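Local coordinates for DSBA-like thioredoxin domain-containing protein (Pseudomonas aeruginosa PAO1, PDB 5HFI), which probably acts as a cytosolic disulfide reductase of the DsbA-like thioredoxin family and is captured here with bound glutathione, at residues V38-G43 and L111-L116; R68-Q71 and P76-K79; T99-A104 and A117-A122. One frame throughout, in Å; residues are numbered along the deposited sequence.

Contact 1. Residues V38-G43 and L111-L116; sequences VRLHGG and LGAAML
Leu40 carries nearly everything on the strand side of this contact, and it does so through one methyl. Its CD2 meets the first turn of the helix that begins at Gly112, lying 3.7 Å from Gly112 C and equally 3.7 Å from Ala113 N, so the methyl rests on the peptide group joining these two residues. Gly112 has no side chain on the face turned to the strand and presents only backbone to the methyl. With chi2 at 47°, CD1 of Leu40 is folded beside CA, and CD2 is the extended branch, anti to CA, that reaches the helix; CD1 makes no approach this close.

Beyond this point the packing is looser. Leu40 CD2 is 4.4 Å from Ala113 CB, a methyl that lies off to one side of the approach on a partly exposed residue. On the buried side it is 4.5 Å from Leu116 CD2, one helical turn on, where the leucine points at the strand. All the links are van der Waals contacts; the two between side chains are apolar, and only 125 Å² is buried in total. Arg39 and His41, the strand neighbours of Leu40, keep well away from the helix, as alternation along a strand requires: Arg39 is exposed and pairs with Asp37, whereas His41 bonds to His10.

Strand and helix segments approach to 9.8 Å between axes and cross at 51°. Strand 37-42 is the edge strand of the sheet within this chain and runs parallel to strand 8-13, whose Tyr13 touches both Leu40 and Leu116. Leu27 of helix 24-30 and Val102 of helix 96-109 also touch both leucines, so the contact lies where the sheet meets three helices.

Contact 2. Residues R68-Q71 and P76-K79; sequences RIAQ and PFGK
Phe77 brings its ring up to helix 64-73, touching Ala70 and Ile69. The closer partner is Ala70, whose CB is 3.8 Å from both CD2 and CE2 of Phe77, which places the methyl opposite one ring bond rather than a single atom. The same ring corner, Phe77 CE2, also comes to 3.9 Å from Ala70 N, so backbone as well as methyl is covered. Further round the ring, Phe77 CZ is 4.2 Å from Ile69 CB, the branch point of that side chain. Both CB atoms approach the ring obliquely.

The ring reaches the helix because CG of Phe77 is anti to its own carbonyl carbon (chi1 -65°) and the ring plane is turned nearly crosswise to the side chain (chi2 -100°). Two tyrosines surround the ring and tie down the chain on either side of it in sequence. Tyr21 meets Phe77 edge-to-face and bonds through its hydroxyl to Pro76 O, while the ring of Tyr124 stands almost perpendicular to that of Phe77 and its backbone bonds to Gly78, the N-cap of helix 79-85.

The arrangement folds the turn after helix 64-73 back onto that helix beside the glutathione site, at what is probably the redox-active CxxC. The side chains of Ile69 and Trp19 come within about 4 Å; Trp19 is a glutathione-binding residue within the Cys17-Cys20 CxxC motif, which stands at a helix start as in thioredoxin-like proteins.

Contact 3. Residues T99-A104 and A117-A122; sequences TAAVLA and ARIQRA
This is a buried helix-to-helix contact, joining helix 96-109 to helix 112-124, which follows it after a very short turn. Its evidence is a single methyl: Ile119 CD1 touches two neighbouring side chains of the earlier helix, 3.9 Å from Ala101 CB and 3.9 Å from Val102 CG2. Ile119 reaches that far because CG1 lies anti to its carbonyl carbon (chi1 -78°) and the chain beyond is extended (chi2 171°), which puts CD1 at the far end of a nearly straight arm. Ala101, whose CB points at the other helix, meets this methyl with its own. Val102 offers CG2 from the flank, and the Val102 and Ile119 side chains cross obliquely. The backbones stay apart, the nearest CA pair, Val102 and Ile119, being 8.6 Å distant. In DsbA-like proteins the thioredoxin fold carries an inserted helical domain, and the two helices here belong to the all-helical stretch between the second and third strands. Leu139 of helix 133-142 and Ile130 also touch Ile119, while Leu136 of the same helix 133-142 and Phe153 of helix 149-157 touch Ala101. Away from this apolar seam, Arg118 forms salt bridges to Glu126 and Glu142.

In the fold
Contacts 1 and 3, centres 8 Å apart, share helix 112-124: its start packs on both strand 37-42 and helix 96-109, and Ile119, further along, continues the latter contact. The two contacts pack directly on each other, Met115 CG lying 3.7 Å from Ala101 O and Val102 CG1 3.9 Å from Leu40 CD2. Along the chain their segments alternate. Contact 2 is nested inside the loop closed by contact 1 and comes before contact 3, yet its centre is 22 Å from contact 1 and 19 Å from contact 3. It lies nearest the ligand: the side chain of Ile69 is about 7 Å from the bound glutathione, against about 12 Å for Leu116 and 14 Å for Ile119.

Contact 1. Residues V38-G43 and L111-L116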
# COMPACT_ATOMS: atom_id res chain seq x y z
N VAL A 38 12.89 5.92 1.35
CA VAL A 38 11.67 5.20 1.72
C VAL A 38 11.63 3.88 0.95
O VAL A 38 11.68 3.88 -0.28
CB VAL A 38 10.41 6.03 1.43
CG1 VAL A 38 9.16 5.21 1.70
CG2 VAL A 38 10.40 7.30 2.27
N ARG A 39 11.55 2.77 1.68
CA ARG A 39 11.48 1.43 1.11
C ARG A 39 10.12 0.82 1.40
O ARG A 39 9.63 0.88 2.54
CB ARG A 39 12.56 0.51 1.69
CG ARG A 39 13.94 1.11 1.75
CD ARG A 39 14.72 0.89 0.47
NE ARG A 39 16.12 1.27 0.65
CZ ARG A 39 17.10 0.41 0.91
NH1 ARG A 39 16.84 -0.88 1.02
NH2 ARG A 39 18.34 0.85 1.07
N LEU A 40 9.51 0.23 0.38
CA LEU A 40 8.21 -0.42 0.51
C LEU A 40 8.38 -1.92 0.71
O LEU A 40 9.18 -2.56 0.03
CB LEU A 40 7.33 -0.15 -0.71
CG LEU A 40 6.42 1.08 -0.71
CD1 LEU A 40 7.14 2.34 -0.25
CD2 LEU A 40 5.82 1.30 -2.09
N HIS A 41 7.62 -2.48 1.65
CA HIS A 41 7.64 -3.91 1.94
C HIS A 41 6.20 -4.43 1.97
O HIS A 41 5.49 -4.21 2.95
CB HIS A 41 8.33 -4.21 3.26
CG HIS A 41 9.68 -3.59 3.40
ND1 HIS A 41 10.84 -4.25 3.05
CD2 HIS A 41 10.07 -2.37 3.86
CE1 HIS A 41 11.88 -3.47 3.29
NE2 HIS A 41 11.44 -2.32 3.78
N GLY A 42 5.79 -5.11 0.91
CA GLY A 42 4.47 -5.72 0.88
C GLY A 42 4.45 -7.01 1.68
O GLY A 42 5.28 -7.90 1.46
N GLY A 43 3.50 -7.11 2.60
CA GLY A 43 3.44 -8.24 3.51
C GLY A 43 2.57 -9.40 3.08
O GLY A 43 2.64 -10.47 3.69
N LEU A 111 8.56 3.96 -9.36
CA LEU A 111 7.26 4.54 -9.05
C LEU A 111 6.43 3.62 -8.15
O LEU A 111 5.20 3.59 -8.27
CB LEU A 111 6.50 4.85 -10.33
CG LEU A 111 7.05 5.99 -11.19
CD1 LEU A 111 6.26 6.12 -12.47
CD2 LEU A 111 7.00 7.29 -10.41
N GLY A 112 7.09 2.89 -7.25
CA GLY A 112 6.36 1.98 -6.38
C GLY A 112 5.36 2.70 -5.49
O GLY A 112 4.18 2.32 -5.43
N ALA A 113 5.80 3.76 -4.81
CA ALA A 113 4.91 4.49 -3.91
C ALA A 113 3.76 5.13 -4.68
O ALA A 113 2.62 5.13 -4.21
CB ALA A 113 5.70 5.54 -3.13
N ALA A 114 4.05 5.69 -5.86
CA ALA A 114 2.98 6.29 -6.66
C ALA A 114 2.00 5.23 -7.14
O ALA A 114 0.79 5.48 -7.21
CB ALA A 114 3.58 7.05 -7.85
N MET A 115 2.50 4.04 -7.49
CA MET A 115 1.60 2.99 -7.96
C MET A 115 0.73 2.47 -6.82
O MET A 115 -0.46 2.19 -7.03
CB MET A 115 2.41 1.86 -8.60
CG MET A 115 1.66 0.53 -8.72
SD MET A 115 0.20 0.59 -9.79
CE MET A 115 0.75 1.57 -11.16
N LEU A 116 1.29 2.33 -5.62
CA LEU A 116 0.49 1.91 -4.47
C LEU A 116 -0.65 2.89 -4.21
O LEU A 116 -1.79 2.49 -4.00
CB LEU A 116 1.36 1.76 -3.23
CG LEU A 116 0.62 1.46 -1.92
CD1 LEU A 116 -0.11 0.12 -2.00
CD2 LEU A 116 1.57 1.47 -0.72

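Contact 2. Residues R68-Q71 and P76-K79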
# COMPACT_ATOMS: atom_id res chain seq x y z
N ARG A 68 -14.78 4.47 9.75
CA ARG A 68 -13.96 4.93 10.87
C ARG A 68 -12.62 5.46 10.38
O ARG A 68 -12.11 6.46 10.90
CB ARG A 68 -13.75 3.80 11.88
CG ARG A 68 -14.85 3.69 12.93
CD ARG A 68 -14.54 4.58 14.13
NE ARG A 68 -13.69 3.87 15.08
CZ ARG A 68 -13.50 4.25 16.34
NH1 ARG A 68 -12.71 3.54 17.13
NH2 ARG A 68 -14.11 5.34 16.80
N ILE A 69 -12.03 4.81 9.37
CA ILE A 69 -10.81 5.34 8.75
C ILE A 69 -11.07 6.70 8.14
O ILE A 69 -10.24 7.61 8.23
CB ILE A 69 -10.27 4.34 7.71
CG1 ILE A 69 -10.14 2.95 8.33
CG2 ILE A 69 -8.96 4.84 7.12
CD1 ILE A 69 -9.69 1.88 7.36
N ALA A 70 -12.23 6.87 7.49
CA ALA A 70 -12.56 8.16 6.89
C ALA A 70 -12.70 9.24 7.95
O ALA A 70 -12.22 10.37 7.77
CB ALA A 70 -13.84 8.05 6.06
N GLN A 71 -13.34 8.91 9.08
CA GLN A 71 -13.47 9.88 10.17
C GLN A 71 -12.11 10.28 10.73
O GLN A 71 -11.88 11.45 11.03
CB GLN A 71 -14.35 9.29 11.28
CG GLN A 71 -15.81 9.07 10.90
CD GLN A 71 -16.63 8.51 12.04
OE1 GLN A 71 -16.25 7.53 12.67
NE2 GLN A 71 -17.78 9.13 12.31
N PRO A 76 -10.97 9.50 1.41
CA PRO A 76 -12.28 9.32 0.79
C PRO A 76 -12.56 7.89 0.35
O PRO A 76 -11.67 7.15 -0.08
CB PRO A 76 -12.20 10.25 -0.43
CG PRO A 76 -10.76 10.19 -0.82
CD PRO A 76 -9.99 10.06 0.47
N PHE A 77 -13.83 7.52 0.45
CA PHE A 77 -14.32 6.23 -0.03
C PHE A 77 -15.48 6.48 -0.98
O PHE A 77 -16.38 7.27 -0.67
CB PHE A 77 -14.75 5.33 1.14
CG PHE A 77 -13.62 4.93 2.05
CD1 PHE A 77 -13.04 3.68 1.93
CD2 PHE A 77 -13.15 5.79 3.03
CE1 PHE A 77 -12.00 3.30 2.77
CE2 PHE A 77 -12.12 5.42 3.86
CZ PHE A 77 -11.54 4.17 3.74
N GLY A 78 -15.45 5.83 -2.15
CA GLY A 78 -16.39 6.13 -3.21
C GLY A 78 -17.60 5.22 -3.23
O GLY A 78 -17.59 4.11 -2.70
N LYS A 79 -18.66 5.71 -3.87
CA LYS A 79 -19.89 4.93 -3.98
C LYS A 79 -19.69 3.67 -4.81
O LYS A 79 -20.34 2.65 -4.54
CB LYS A 79 -21.01 5.78 -4.59
CG LYS A 79 -20.73 6.28 -6.00
CD LYS A 79 -21.92 7.03 -6.57
CE LYS A 79 -21.61 7.58 -7.95
NZ LYS A 79 -20.53 8.61 -7.92

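Contact 3. Residues T99-A104 and A117-A122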
# COMPACT_ATOMS: atom_id res chain seq x y z
N THR A 99 0.36 -6.18 -5.26
CA THR A 99 1.72 -6.05 -4.77
C THR A 99 2.73 -6.23 -5.90
O THR A 99 3.72 -5.48 -5.98
CB THR A 99 1.99 -7.04 -3.64
OG1 THR A 99 1.03 -6.85 -2.59
CG2 THR A 99 3.39 -6.84 -3.07
N ALA A 100 2.50 -7.20 -6.78
CA ALA A 100 3.36 -7.36 -7.95
C ALA A 100 3.38 -6.11 -8.81
O ALA A 100 4.42 -5.77 -9.39
CB ALA A 100 2.92 -8.58 -8.77
N ALA A 101 2.24 -5.41 -8.91
CA ALA A 101 2.21 -4.17 -9.68
C ALA A 101 3.08 -3.10 -9.04
O ALA A 101 3.75 -2.34 -9.73
CB ALA A 101 0.76 -3.68 -9.81
N VAL A 102 3.08 -3.04 -7.70
CA VAL A 102 3.95 -2.09 -7.00
C VAL A 102 5.41 -2.45 -7.25
O VAL A 102 6.24 -1.58 -7.55
CB VAL A 102 3.62 -2.08 -5.50
CG1 VAL A 102 4.69 -1.33 -4.72
CG2 VAL A 102 2.24 -1.48 -5.25
N LEU A 103 5.75 -3.74 -7.13
CA LEU A 103 7.11 -4.18 -7.43
C LEU A 103 7.51 -3.83 -8.85
O LEU A 103 8.63 -3.35 -9.09
CB LEU A 103 7.22 -5.69 -7.21
CG LEU A 103 7.29 -6.19 -5.76
CD1 LEU A 103 7.39 -7.71 -5.74
CD2 LEU A 103 8.47 -5.57 -5.05
N ALA A 104 6.62 -4.07 -9.81
CA ALA A 104 6.94 -3.79 -11.21
C ALA A 104 7.13 -2.30 -11.46
O ALA A 104 8.05 -1.90 -12.18
CB ALA A 104 5.84 -4.36 -12.12
N ALA A 117 -0.34 4.20 -4.23
CA ALA A 117 -1.37 5.20 -4.02
C ALA A 117 -2.45 5.13 -5.10
O ALA A 117 -3.64 5.29 -4.81
CB ALA A 117 -0.75 6.60 -3.98
N ARG A 118 -2.04 4.89 -6.35
CA ARG A 118 -3.01 4.78 -7.43
C ARG A 118 -3.86 3.53 -7.29
O ARG A 118 -5.07 3.56 -7.56
CB ARG A 118 -2.29 4.79 -8.78
CG ARG A 118 -3.23 4.75 -9.98
CD ARG A 118 -4.03 6.05 -10.09
NE ARG A 118 -5.10 5.96 -11.09
CZ ARG A 118 -6.34 5.58 -10.83
NH1 ARG A 118 -6.70 5.24 -9.60
NH2 ARG A 118 -7.24 5.54 -11.81
N ILE A 119 -3.24 2.41 -6.90
CA ILE A 119 -3.97 1.17 -6.68
C ILE A 119 -5.04 1.36 -5.61
O ILE A 119 -6.18 0.91 -5.76
CB ILE A 119 -3.00 0.04 -6.29
CG1 ILE A 119 -2.27 -0.50 -7.52
CG2 ILE A 119 -3.72 -1.09 -5.56
CD1 ILE A 119 -1.14 -1.47 -7.18
N GLN A 120 -4.68 2.03 -4.51
CA GLN A 120 -5.63 2.22 -3.42
C GLN A 120 -6.78 3.12 -3.85
O GLN A 120 -7.93 2.88 -3.47
CB GLN A 120 -4.92 2.80 -2.20
CG GLN A 120 -3.92 1.85 -1.56
CD GLN A 120 -2.93 2.56 -0.66
OE1 GLN A 120 -2.49 3.67 -0.96
NE2 GLN A 120 -2.58 1.92 0.45
N ARG A 121 -6.50 4.15 -4.66
CA ARG A 121 -7.57 4.97 -5.20
C ARG A 121 -8.48 4.16 -6.12
O ARG A 121 -9.70 4.29 -6.07
CB ARG A 121 -6.99 6.18 -5.94
CG ARG A 121 -6.35 7.22 -5.04
CD ARG A 121 -5.91 8.44 -5.84
NE ARG A 121 -5.71 9.61 -4.99
CZ ARG A 121 -4.52 10.07 -4.62
NH1 ARG A 121 -3.41 9.47 -5.05
NH2 ARG A 121 -4.43 11.14 -3.84
N ALA A 122 -7.89 3.31 -6.97
CA ALA A 122 -8.70 2.48 -7.86
C ALA A 122 -9.64 1.57 -7.07
O ALA A 122 -10.77 1.32 -7.49
CB ALA A 122 -7.80 1.67 -8.79